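Local structure of prenylcyclase (Actinoplanes teichomyceticus, 6IJ1) at residues Ala11-Arg16 with Trp274-Gln279; Ala120-Asp125 with Pro134-Ala139; Ala168-Pro171 with His175-Asn178; Trp195-Leu200 with Val236-His241; Ala255-Glu260 with Ala266-Ala271. The protein probably acts as a prenyl cyclase, closing an isoprenoid chain into a ring. All blocks are in the same frame, centred on the assembly; numbering follows the deposited sequence.

Contact 1. Residues Ala11-Arg16 with Trp274-Gln279; sequences ASAVRR and WLTRHQ
Q279, in the chain that follows helix 265-278, reaches onto helix 10-23, where it meets A13 and R16. From CB the chain runs straight: CG stands anti to the backbone N (chi1 -173°) and the second torsion is extended as well, which carries the amide across the gap between the helices. CG passes beside NH2 of R16, and the amide carbon CD then lies 4.0 Å from R16 CZ. At the tip the two amide atoms part. OE1 sits over one face of the R16 guanidinium, 3.4 Å from R16 NH1 but at an angle too poor for a hydrogen bond, and it also rests 3.3 Å from CB of A13. The small methyl of alanine suits this place because it lets the amide come close to the helix surface. NE2 turns the other way and donates to the A13 carbonyl O over 3.1 Å, with an N-H...O angle of 154°; the donor is tilted 16° from the carbonyl plane. The same NE2 also bonds to G283 O, so a glutamine, with two N-H groups at the end of a long arm, can join two backbone carbonyls. R16 adds a second bridge: water 1, in the plane of its guanidinium, accepts from NH2 at 2.6 Å and donates to the backbone O of Q279 at 2.7 Å. Q279, G283 and W285 follow the QxxDGxW spacing of the QW motif of squalene-type cyclases. The chemistry implies a polar clasp between two helices, directional yet neutral at the amide; the nearby guanidinium probably attracts OE1 electrostatically, without a hydrogen bond.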
# COMPACT_ATOMS: atom_id res chain seq x y z
N ALA A 11 21.49 -3.36 -8.04
CA ALA A 11 21.87 -1.98 -7.70
C ALA A 11 21.61 -1.03 -8.87
O ALA A 11 21.15 0.12 -8.68
CB ALA A 11 23.35 -1.93 -7.28
N SER A 12 21.92 -1.46 -10.08
CA SER A 12 21.64 -0.63 -11.24
C SER A 12 20.13 -0.46 -11.43
O SER A 12 19.67 0.62 -11.77
CB SER A 12 22.25 -1.24 -12.49
OG SER A 12 22.04 -0.35 -13.60
N ALA A 13 19.37 -1.54 -11.28
CA ALA A 13 17.93 -1.42 -11.39
C ALA A 13 17.39 -0.41 -10.41
O ALA A 13 16.53 0.40 -10.74
CB ALA A 13 17.27 -2.77 -11.18
N VAL A 14 17.87 -0.45 -9.15
CA VAL A 14 17.37 0.50 -8.15
C VAL A 14 17.71 1.92 -8.56
O VAL A 14 16.89 2.82 -8.46
CB VAL A 14 17.93 0.13 -6.76
CG1 VAL A 14 17.67 1.23 -5.74
CG2 VAL A 14 17.28 -1.14 -6.28
N ARG A 15 18.98 2.15 -8.95
CA ARG A 15 19.36 3.48 -9.40
C ARG A 15 18.48 3.99 -10.54
O ARG A 15 17.99 5.12 -10.49
CB ARG A 15 20.84 3.48 -9.82
CG ARG A 15 21.33 4.89 -10.20
CD ARG A 15 22.75 4.86 -10.81
NE ARG A 15 23.53 3.75 -10.25
CZ ARG A 15 23.83 2.64 -10.93
NH1 ARG A 15 23.42 2.50 -12.19
NH2 ARG A 15 24.53 1.66 -10.36
N ARG A 16 18.21 3.13 -11.53
CA ARG A 16 17.39 3.57 -12.66
C ARG A 16 15.93 3.82 -12.26
O ARG A 16 15.28 4.72 -12.80
CB ARG A 16 17.44 2.54 -13.77
CG ARG A 16 18.80 2.54 -14.53
CD ARG A 16 18.94 1.26 -15.37
NE ARG A 16 17.81 1.20 -16.28
CZ ARG A 16 17.34 0.08 -16.82
NH1 ARG A 16 17.91 -1.10 -16.60
NH2 ARG A 16 16.28 0.14 -17.60
N TRP A 274 13.75 -11.80 -11.95
CA TRP A 274 12.64 -11.50 -12.86
C TRP A 274 12.37 -9.99 -12.89
O TRP A 274 12.26 -9.37 -13.97
CB TRP A 274 11.37 -12.28 -12.48
CG TRP A 274 10.26 -12.15 -13.52
CD1 TRP A 274 10.02 -13.01 -14.55
CD2 TRP A 274 9.31 -11.07 -13.64
NE1 TRP A 274 8.93 -12.54 -15.30
CE2 TRP A 274 8.51 -11.35 -14.75
CE3 TRP A 274 9.07 -9.89 -12.91
CZ2 TRP A 274 7.48 -10.50 -15.16
CZ3 TRP A 274 8.01 -9.06 -13.30
CH2 TRP A 274 7.26 -9.35 -14.42
N LEU A 275 12.29 -9.34 -11.71
CA LEU A 275 12.10 -7.89 -11.69
C LEU A 275 13.21 -7.17 -12.42
O LEU A 275 12.94 -6.23 -13.18
CB LEU A 275 11.96 -7.38 -10.23
CG LEU A 275 10.69 -7.87 -9.58
CD1 LEU A 275 10.78 -7.74 -8.02
CD2 LEU A 275 9.47 -7.16 -10.11
N THR A 276 14.49 -7.58 -12.19
CA THR A 276 15.57 -6.90 -12.89
C THR A 276 15.47 -7.06 -14.41
O THR A 276 15.65 -6.07 -15.16
CB THR A 276 16.89 -7.46 -12.34
OG1 THR A 276 16.94 -7.12 -10.93
CG2 THR A 276 18.00 -6.75 -12.98
N ARG A 277 15.10 -8.25 -14.88
CA ARG A 277 15.04 -8.52 -16.31
C ARG A 277 13.87 -7.78 -16.94
O ARG A 277 13.90 -7.50 -18.15
CB ARG A 277 14.86 -10.01 -16.59
CG ARG A 277 16.11 -10.82 -16.33
CD ARG A 277 15.95 -12.27 -16.89
NE ARG A 277 14.72 -12.97 -16.53
CZ ARG A 277 14.55 -13.63 -15.37
NH1 ARG A 277 15.53 -13.71 -14.50
NH2 ARG A 277 13.42 -14.27 -15.14
N HIS A 278 12.83 -7.45 -16.17
CA HIS A 278 11.62 -6.89 -16.78
C HIS A 278 11.47 -5.38 -16.55
O HIS A 278 10.45 -4.79 -16.93
CB HIS A 278 10.37 -7.66 -16.27
CG HIS A 278 10.22 -8.98 -16.95
ND1 HIS A 278 10.92 -10.12 -16.61
CD2 HIS A 278 9.52 -9.30 -18.06
CE1 HIS A 278 10.63 -11.08 -17.46
NE2 HIS A 278 9.76 -10.62 -18.34
N GLN A 279 12.47 -4.74 -15.98
CA GLN A 279 12.42 -3.30 -15.87
C GLN A 279 12.41 -2.67 -17.27
O GLN A 279 13.10 -3.13 -18.19
CB GLN A 279 13.67 -2.83 -15.11
CG GLN A 279 13.66 -1.35 -14.77
CD GLN A 279 14.84 -0.94 -13.93
OE1 GLN A 279 15.86 -1.58 -13.97
NE2 GLN A 279 14.68 0.10 -13.15
O HOH W 1 15.66 -2.22 -18.45

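Contact 2. Residues Ala120-Asp125 with Pro134-Ala139; sequences ARHVHD and PDLAKA
The tight part of this contact is L136 laid against the flat guanidinium of R121. The leucine fork covers one face: CG lies 3.2 Å from R121 NH1, while the CD2 branch approaches R121 NH2 and the CD1 branch R121 CZ. The arginine bends at its third torsion (chi3 67°), which turns this face to L136 and the edge to D135. Leucine suits the face of such a group, whose N-H bonds all point outward in its plane. H122 adds a looser van der Waals touch, its CE1 being 4.3 Å from L136 CD1, while its ND1 bonds to F118 O.

The edge of the guanidinium is the polar, more exposed side. There D135 OD2 forms a salt bridge with R121 NH1 at 2.7 Å, although as a hydrogen bond it is weak, bent to 126°. The carboxylate plane is turned 65° from the guanidinium. Water 2 adds a second link, accepting from R121 NE and donating to D135 OD2, both at 2.6 Å. A guanidinium covered on one face by leucine and bridged at its edge by a carboxylate joins two successive helices, 112-121 and 134-141, probably of an alpha/alpha barrel.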
# COMPACT_ATOMS: atom_id res chain seq x y z
N ALA A 120 -7.42 6.35 15.34
CA ALA A 120 -8.18 5.62 16.37
C ALA A 120 -9.68 5.62 16.09
O ALA A 120 -10.36 4.64 16.45
CB ALA A 120 -7.91 6.27 17.74
N ARG A 121 -10.22 6.69 15.47
CA ARG A 121 -11.64 6.71 15.13
C ARG A 121 -12.02 5.60 14.16
O ARG A 121 -13.21 5.22 14.12
CB ARG A 121 -12.01 8.07 14.54
CG ARG A 121 -11.97 9.14 15.60
CD ARG A 121 -12.25 10.51 15.00
NE ARG A 121 -13.63 10.55 14.53
CZ ARG A 121 -14.30 11.66 14.27
NH1 ARG A 121 -15.55 11.59 13.85
NH2 ARG A 121 -13.71 12.84 14.44
N HIS A 122 -11.03 5.06 13.40
CA HIS A 122 -11.33 4.05 12.38
C HIS A 122 -11.16 2.64 12.89
O HIS A 122 -11.39 1.68 12.17
CB HIS A 122 -10.43 4.27 11.12
CG HIS A 122 -10.71 5.54 10.41
ND1 HIS A 122 -10.43 6.78 10.95
CD2 HIS A 122 -11.29 5.76 9.21
CE1 HIS A 122 -10.83 7.72 10.09
NE2 HIS A 122 -11.33 7.12 9.01
N VAL A 123 -10.84 2.47 14.19
CA VAL A 123 -10.63 1.14 14.75
C VAL A 123 -11.95 0.53 15.20
O VAL A 123 -12.69 1.13 16.01
CB VAL A 123 -9.66 1.21 15.92
CG1 VAL A 123 -9.52 -0.18 16.60
CG2 VAL A 123 -8.32 1.72 15.44
N HIS A 124 -12.27 -0.63 14.65
CA HIS A 124 -13.48 -1.36 14.98
C HIS A 124 -13.28 -2.26 16.20
O HIS A 124 -12.15 -2.57 16.64
CB HIS A 124 -13.92 -2.23 13.79
CG HIS A 124 -14.74 -1.50 12.76
ND1 HIS A 124 -16.05 -1.10 13.00
CD2 HIS A 124 -14.48 -1.15 11.48
CE1 HIS A 124 -16.53 -0.50 11.93
NE2 HIS A 124 -15.59 -0.50 11.00
N ASP A 125 -14.41 -2.74 16.71
CA ASP A 125 -14.36 -3.56 17.90
C ASP A 125 -13.70 -4.90 17.65
O ASP A 125 -13.22 -5.53 18.61
CB ASP A 125 -15.78 -3.78 18.44
CG ASP A 125 -16.38 -2.50 19.01
OD1 ASP A 125 -15.63 -1.52 19.29
OD2 ASP A 125 -17.62 -2.49 19.20
N PRO A 134 -18.26 6.90 9.16
CA PRO A 134 -19.45 7.58 8.62
C PRO A 134 -19.51 9.05 9.00
O PRO A 134 -19.83 9.90 8.16
CB PRO A 134 -20.61 6.79 9.24
CG PRO A 134 -20.04 5.48 9.59
CD PRO A 134 -18.59 5.69 9.91
N ASP A 135 -19.19 9.39 10.26
CA ASP A 135 -19.40 10.79 10.65
C ASP A 135 -18.42 11.70 9.94
O ASP A 135 -18.82 12.75 9.42
CB ASP A 135 -19.30 10.96 12.17
CG ASP A 135 -18.22 10.12 12.77
OD1 ASP A 135 -17.63 9.29 12.04
OD2 ASP A 135 -17.96 10.28 13.98
N LEU A 136 -17.13 11.31 9.85
CA LEU A 136 -16.14 12.15 9.18
C LEU A 136 -16.30 12.20 7.66
O LEU A 136 -15.90 13.20 7.06
CB LEU A 136 -14.71 11.70 9.52
CG LEU A 136 -14.24 11.95 10.96
CD1 LEU A 136 -12.83 11.35 11.23
CD2 LEU A 136 -14.25 13.43 11.31
N ALA A 137 -16.89 11.17 7.03
CA ALA A 137 -17.03 11.12 5.58
C ALA A 137 -18.39 11.58 5.15
O ALA A 137 -18.66 11.59 3.94
CB ALA A 137 -16.82 9.70 5.05
N LYS A 138 -19.25 11.95 6.11
CA LYS A 138 -20.68 12.16 5.83
C LYS A 138 -20.91 13.17 4.71
O LYS A 138 -21.76 12.96 3.83
CB LYS A 138 -21.40 12.65 7.10
CG LYS A 138 -22.84 12.15 7.27
CD LYS A 138 -23.71 13.11 8.11
CE LYS A 138 -25.22 12.80 7.99
NZ LYS A 138 -25.56 11.37 8.38
N ALA A 139 -20.19 14.29 4.77
CA ALA A 139 -20.41 15.37 3.82
C ALA A 139 -20.13 14.91 2.40
O ALA A 139 -20.89 15.23 1.48
CB ALA A 139 -19.51 16.56 4.18
O HOH W 2 -15.72 8.95 14.33

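Contact 3. Residues Ala168-Pro171 with His175-Asn178; sequences AGLP and HVVN
L170 and V176 meet at about a right angle, the leucine from the loop ahead of helix 173-182 and the valine from the first half of that helix. One methyl of the leucine does the touching. Its CD2 is set against the fork of the valine, 4.0 Å from V176 CG1 and also 4.0 Å from V176 CG2, with V176 CB just behind at 4.1 Å. The methyl thus faces both branches equally. The torsions explain the aim: L170 places CG anti to the backbone N (chi1 -169°), and the second torsion (chi2 72°) turns CD1 aside and leaves CD2 extended, anti to CA, as the tip that reaches V176. Valine, branched at CB, presents two methyls close to the backbone and suits a helix face that must pack without a long flexible arm. A weaker touch comes from the backbone, where P171 O lies 4.4 Å from V176 CG2.

The surroundings extend this apolar patch. L119 of helix 112-121 packs on L170, W116 and A120 of the same helix cover P171, and V123 and V129 also pack on V176. On the polar side, the carboxylate of E102 holds the loop by taking bonds from the backbone N of A168 and of G169. A short link folding its leucine back on the helix it introduces, with a neighbouring helix as cover, is in keeping with the helix-to-helix connections of an alpha/alpha barrel.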
# COMPACT_ATOMS: atom_id res chain seq x y z
N ALA A 168 4.48 2.28 14.84
CA ALA A 168 4.82 2.15 16.24
C ALA A 168 3.95 3.03 17.11
O ALA A 168 3.71 2.69 18.27
CB ALA A 168 6.27 2.56 16.45
N GLY A 169 3.46 4.14 16.56
CA GLY A 169 2.61 5.02 17.34
C GLY A 169 1.14 4.74 17.30
O GLY A 169 0.36 5.49 17.90
N LEU A 170 0.70 3.67 16.61
CA LEU A 170 -0.72 3.45 16.45
C LEU A 170 -1.42 3.32 17.80
O LEU A 170 -1.00 2.50 18.64
CB LEU A 170 -0.95 2.17 15.62
CG LEU A 170 -2.41 2.02 15.18
CD1 LEU A 170 -2.69 3.08 14.07
CD2 LEU A 170 -2.58 0.65 14.65
N PRO A 171 -2.48 4.08 18.06
CA PRO A 171 -3.31 3.79 19.25
C PRO A 171 -3.92 2.40 19.20
O PRO A 171 -4.21 1.84 18.14
CB PRO A 171 -4.41 4.87 19.19
CG PRO A 171 -3.80 5.99 18.44
CD PRO A 171 -2.98 5.27 17.32
N HIS A 175 -4.74 -4.34 20.20
CA HIS A 175 -6.07 -4.68 19.72
C HIS A 175 -6.07 -4.84 18.20
O HIS A 175 -6.67 -5.79 17.67
CB HIS A 175 -7.01 -3.57 20.19
CG HIS A 175 -8.40 -3.67 19.67
ND1 HIS A 175 -9.25 -4.68 20.07
CD2 HIS A 175 -9.12 -2.88 18.84
CE1 HIS A 175 -10.43 -4.51 19.50
NE2 HIS A 175 -10.37 -3.43 18.74
N VAL A 176 -5.41 -3.92 17.50
CA VAL A 176 -5.37 -3.95 16.04
C VAL A 176 -4.55 -5.13 15.55
O VAL A 176 -4.95 -5.84 14.61
CB VAL A 176 -4.84 -2.62 15.51
CG1 VAL A 176 -4.64 -2.69 13.97
CG2 VAL A 176 -5.82 -1.46 15.80
N VAL A 177 -3.37 -5.36 16.15
CA VAL A 177 -2.58 -6.52 15.76
C VAL A 177 -3.37 -7.82 15.97
O VAL A 177 -3.32 -8.73 15.13
CB VAL A 177 -1.26 -6.53 16.56
CG1 VAL A 177 -0.60 -7.94 16.47
CG2 VAL A 177 -0.26 -5.42 16.07
N ASN A 178 -4.11 -7.94 17.10
CA ASN A 178 -4.89 -9.16 17.32
C ASN A 178 -5.93 -9.34 16.23
O ASN A 178 -6.12 -10.47 15.75
CB ASN A 178 -5.56 -9.15 18.71
CG ASN A 178 -4.54 -9.43 19.79
OD1 ASN A 178 -3.51 -10.03 19.50
ND2 ASN A 178 -4.81 -9.01 21.01

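Contact 4. Residues Trp195-Leu200 with Val236-His241; sequences WIDPEL and VTTHLH
In what is probably an alpha/alpha barrel, the start of helix 198-209, with the residues before it, meets the loop between helices 216-229 and 246-256: D197 faces T238, and E199 faces V236. An ST motif shapes that loop. In it T238 OG1 accepts from the backbone N of H241 at 3.0 Å. The hydroxyl is placed for this by a first torsion of 72°, which sets OG1 between the backbone N and the carbonyl carbon and turns CG2 anti to that carbon.

A threonine suits the spot because its two branches do different work. The methyl CG2 lies 3.7 Å from D197 OD1, the side chains crossing at about a right angle, while OG1 on the other branch faces the water that joins it to the aspartate. Further along, E199 and V236 point at each other, and the valine methyl CG1 packs 3.5 Å from E199 OE2. That oxygen is buried but not without a partner, since it forms a salt bridge with R229 of helix 216-229. L251 and W225 also pack on E199, and F247 on D197, so carboxylates and apolar groups share a buried seam.

The valine offers only van der Waals contact. Between these two segments water 3 provides a polar link: it donates to D197 OD1 at 2.7 Å and lies 2.8 Å from T238 OG1, hydrogen-bonded to both.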
# COMPACT_ATOMS: atom_id res chain seq x y z
N TRP A 195 -7.63 -4.23 -3.17
CA TRP A 195 -6.60 -4.68 -4.11
C TRP A 195 -6.97 -6.04 -4.66
O TRP A 195 -7.47 -6.91 -3.94
CB TRP A 195 -5.21 -4.76 -3.44
CG TRP A 195 -4.83 -3.41 -2.92
CD1 TRP A 195 -5.05 -2.92 -1.64
CD2 TRP A 195 -4.14 -2.36 -3.64
NE1 TRP A 195 -4.57 -1.62 -1.55
CE2 TRP A 195 -3.99 -1.26 -2.75
CE3 TRP A 195 -3.65 -2.23 -4.96
CZ2 TRP A 195 -3.40 -0.05 -3.16
CZ3 TRP A 195 -3.05 -1.04 -5.33
CH2 TRP A 195 -2.92 0.04 -4.45
N ILE A 196 -6.70 -6.22 -5.96
CA ILE A 196 -6.91 -7.51 -6.63
C ILE A 196 -5.95 -8.58 -6.11
O ILE A 196 -6.31 -9.75 -6.03
CB ILE A 196 -6.70 -7.28 -8.15
CG1 ILE A 196 -7.88 -6.47 -8.68
CG2 ILE A 196 -6.51 -8.60 -8.86
CD1 ILE A 196 -9.19 -7.25 -8.68
N ASP A 197 -4.73 -8.19 -5.76
CA ASP A 197 -3.67 -9.13 -5.43
C ASP A 197 -3.57 -9.28 -3.92
O ASP A 197 -3.19 -8.32 -3.25
CB ASP A 197 -2.33 -8.62 -5.98
CG ASP A 197 -2.36 -8.44 -7.49
OD1 ASP A 197 -2.73 -9.40 -8.22
OD2 ASP A 197 -1.99 -7.35 -7.97
N PRO A 198 -3.85 -10.46 -3.36
CA PRO A 198 -3.67 -10.65 -1.91
C PRO A 198 -2.21 -10.57 -1.50
O PRO A 198 -1.94 -10.45 -0.29
CB PRO A 198 -4.24 -12.05 -1.67
CG PRO A 198 -4.06 -12.77 -2.98
CD PRO A 198 -4.36 -11.66 -4.02
N GLU A 199 -1.28 -10.62 -2.47
CA GLU A 199 0.10 -10.33 -2.11
C GLU A 199 0.26 -8.97 -1.44
O GLU A 199 1.20 -8.77 -0.67
CB GLU A 199 0.99 -10.38 -3.36
CG GLU A 199 1.14 -11.81 -4.00
CD GLU A 199 -0.04 -12.24 -4.86
OE1 GLU A 199 -1.06 -11.53 -4.98
OE2 GLU A 199 0.05 -13.38 -5.38
N LEU A 200 -0.59 -7.98 -1.77
CA LEU A 200 -0.43 -6.66 -1.17
C LEU A 200 -0.75 -6.70 0.31
O LEU A 200 0.11 -6.29 1.11
CB LEU A 200 -1.31 -5.67 -1.95
CG LEU A 200 -1.39 -4.22 -1.48
CD1 LEU A 200 -2.22 -3.99 -0.10
CD2 LEU A 200 -0.02 -3.59 -1.40
N VAL A 236 5.29 -13.83 -10.30
CA VAL A 236 3.94 -14.16 -9.87
C VAL A 236 3.01 -13.76 -11.01
O VAL A 236 2.92 -12.58 -11.32
CB VAL A 236 3.57 -13.42 -8.58
CG1 VAL A 236 2.13 -13.70 -8.21
CG2 VAL A 236 4.56 -13.86 -7.47
N THR A 237 2.42 -14.73 -11.69
CA THR A 237 1.49 -14.41 -12.78
C THR A 237 0.08 -14.25 -12.24
O THR A 237 -0.30 -14.85 -11.21
CB THR A 237 1.52 -15.53 -13.84
OG1 THR A 237 1.04 -16.75 -13.23
CG2 THR A 237 2.91 -15.69 -14.39
N THR A 238 -0.70 -13.41 -12.91
CA THR A 238 -2.09 -13.15 -12.47
C THR A 238 -3.03 -13.11 -13.68
O THR A 238 -2.56 -13.13 -14.79
CB THR A 238 -2.19 -11.83 -11.68
OG1 THR A 238 -2.03 -10.73 -12.57
CG2 THR A 238 -1.17 -11.73 -10.57
N HIS A 239 -4.33 -13.09 -13.44
CA HIS A 239 -5.29 -13.02 -14.57
C HIS A 239 -5.05 -11.73 -15.38
O HIS A 239 -5.04 -11.80 -16.60
CB HIS A 239 -6.70 -13.08 -14.00
CG HIS A 239 -7.77 -12.75 -14.99
ND1 HIS A 239 -8.10 -13.59 -16.02
CD2 HIS A 239 -8.59 -11.69 -15.09
CE1 HIS A 239 -9.07 -13.06 -16.72
NE2 HIS A 239 -9.38 -11.90 -16.18
N LEU A 240 -4.85 -10.61 -14.70
CA LEU A 240 -4.68 -9.33 -15.44
C LEU A 240 -3.25 -9.16 -15.97
O LEU A 240 -3.08 -8.34 -16.86
CB LEU A 240 -5.04 -8.17 -14.51
CG LEU A 240 -6.50 -8.14 -14.06
CD1 LEU A 240 -6.73 -6.99 -13.11
CD2 LEU A 240 -7.42 -8.05 -15.26
N HIS A 241 -2.29 -9.88 -15.41
CA HIS A 241 -0.88 -9.82 -15.88
C HIS A 241 -0.37 -11.24 -16.08
O HIS A 241 0.43 -11.70 -15.29
CB HIS A 241 -0.01 -9.03 -14.89
CG HIS A 241 -0.45 -7.62 -14.77
ND1 HIS A 241 -0.07 -6.66 -15.67
CD2 HIS A 241 -1.28 -7.02 -13.90
CE1 HIS A 241 -0.63 -5.52 -15.35
NE2 HIS A 241 -1.38 -5.71 -14.27
O HOH W 3 -3.09 -8.78 -10.86

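Contact 5. Residues Ala255-Glu260 with Ala266-Ala271; sequences AVAQGE and AQIRAA
I268 lays its side chain against V256 and A257, where helix 246-256 gives way to a turn. The closest touch joins I268 CG1 to V256 CG1 at 3.6 Å, and the two side chains run antiparallel, so their methyl and methylene groups meet alongside rather than end on. Beyond CG1 the isoleucine is extended (chi2 169°), and its CD1 goes on past the valine, lying 3.7 Å from V256 CG1. The same methyl ends against the alanine, 3.8 Å from A257 CA and 4.0 Å from A257 CB. Alanine suits this position because its short side chain lets CD1 come up to the backbone itself. Isoleucine suits the other helix, since its longer branch can bridge two residues at once.

The next shell fixes both partners. A type I turn from V256 to G259, closed by G259 N bonding to V256 O at 3.0 Å, sets the direction in which the chain leaves the helix and so the position of A257. V256 is also packed by I230 and F263 and by A226 and A227 of helix 216-229. I268 also leans on L253, one helical turn before A257, and A271, one turn after I268, packs on L253 and T249. Farther out, E260 makes a salt bridge with R224 of helix 216-229 as the chain heads for its next helix. Two successive helices joined by a short loop that begins with a turn and packed through small and branched apolar side chains form an alpha-alpha hairpin, consistent with the alpha/alpha barrels of squalene-cyclase-type (class II) enzymes.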
# COMPACT_ATOMS: atom_id res chain seq x y z
N ALA A 255 7.01 -10.72 1.14
CA ALA A 255 6.39 -11.61 2.12
C ALA A 255 7.32 -12.80 2.42
O ALA A 255 7.45 -13.23 3.60
CB ALA A 255 5.02 -12.06 1.62
N VAL A 256 8.00 -13.32 1.40
CA VAL A 256 8.92 -14.43 1.66
C VAL A 256 10.00 -13.99 2.62
O VAL A 256 10.45 -14.76 3.48
CB VAL A 256 9.52 -14.91 0.33
CG1 VAL A 256 10.60 -16.00 0.64
CG2 VAL A 256 8.49 -15.55 -0.51
N ALA A 257 10.49 -12.76 2.45
CA ALA A 257 11.61 -12.24 3.22
C ALA A 257 11.26 -12.10 4.70
O ALA A 257 12.20 -11.90 5.50
CB ALA A 257 12.07 -10.90 2.64
N GLN A 258 10.00 -12.30 5.10
CA GLN A 258 9.67 -12.29 6.54
C GLN A 258 9.57 -13.67 7.15
O GLN A 258 9.15 -13.80 8.31
CB GLN A 258 8.41 -11.47 6.80
CG GLN A 258 8.60 -9.95 6.51
CD GLN A 258 9.74 -9.19 7.20
OE1 GLN A 258 10.06 -9.48 8.32
NE2 GLN A 258 10.34 -8.23 6.51
N GLY A 259 10.01 -14.70 6.43
CA GLY A 259 10.27 -15.99 7.04
C GLY A 259 11.48 -15.97 7.93
O GLY A 259 12.18 -14.98 8.13
N GLU A 260 11.74 -17.17 8.47
CA GLU A 260 12.88 -17.39 9.34
C GLU A 260 14.20 -17.26 8.57
O GLU A 260 14.22 -17.19 7.34
CB GLU A 260 12.75 -18.77 10.01
CG GLU A 260 12.98 -19.97 9.03
CD GLU A 260 11.70 -20.50 8.41
OE1 GLU A 260 10.68 -19.77 8.22
OE2 GLU A 260 11.67 -21.73 8.11
N ALA A 266 16.01 -19.03 -2.50
CA ALA A 266 15.90 -19.28 -3.95
C ALA A 266 14.78 -18.44 -4.57
O ALA A 266 15.01 -17.84 -5.60
CB ALA A 266 15.65 -20.75 -4.18
N GLN A 267 13.62 -18.42 -3.94
CA GLN A 267 12.46 -17.68 -4.49
C GLN A 267 12.75 -16.18 -4.50
O GLN A 267 12.38 -15.51 -5.46
CB GLN A 267 11.22 -18.04 -3.68
CG GLN A 267 10.73 -19.47 -3.93
CD GLN A 267 11.36 -20.49 -3.02
OE1 GLN A 267 12.32 -20.24 -2.31
NE2 GLN A 267 10.79 -21.68 -3.03
N ILE A 268 13.39 -15.67 -3.46
CA ILE A 268 13.71 -14.22 -3.40
C ILE A 268 14.70 -13.90 -4.52
O ILE A 268 14.48 -12.92 -5.21
CB ILE A 268 14.23 -13.84 -2.00
CG1 ILE A 268 13.11 -13.91 -0.96
CG2 ILE A 268 14.89 -12.47 -2.02
CD1 ILE A 268 13.61 -13.81 0.45
N ARG A 269 15.74 -14.70 -4.70
CA ARG A 269 16.72 -14.41 -5.77
C ARG A 269 16.04 -14.51 -7.14
O ARG A 269 16.32 -13.67 -8.01
CB ARG A 269 17.96 -15.30 -5.64
CG ARG A 269 18.89 -14.87 -4.51
CD ARG A 269 20.18 -15.67 -4.38
NE ARG A 269 20.01 -17.00 -3.82
CZ ARG A 269 19.92 -18.07 -4.57
NH1 ARG A 269 20.06 -17.95 -5.87
NH2 ARG A 269 19.69 -19.25 -4.03
N ALA A 270 15.17 -15.50 -7.32
CA ALA A 270 14.47 -15.67 -8.61
C ALA A 270 13.55 -14.48 -8.89
O ALA A 270 13.55 -13.99 -10.02
CB ALA A 270 13.72 -16.98 -8.63
N ALA A 271 12.79 -14.05 -7.88
CA ALA A 271 11.85 -12.92 -8.07
C ALA A 271 12.64 -11.64 -8.34
O ALA A 271 12.23 -10.87 -9.18
CB ALA A 271 10.95 -12.79 -6.86

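How the contacts relate
Starting from the N terminus, helix 10-23 opens contact 1, whose other half comes 258 residues later on helix 265-278; this long loop encloses the other four contacts. Within it they follow in series without crossing. Contact 2 closes a short loop between helices 112-121 and 134-141, contact 3 a still shorter one at the start of helix 173-182. Those two touch through a probable hydrogen bond from H175 NE2 to H124 O. Contact 4 spans helix 216-229 and joins the approaches to helices 198-209 and 246-256. Contact 5 then pairs helix 246-256 with helix 265-278, which continues into contact 1. Contacts 1 and 2 lie on opposite sides of the chain's centre, about 41 Å apart between centres.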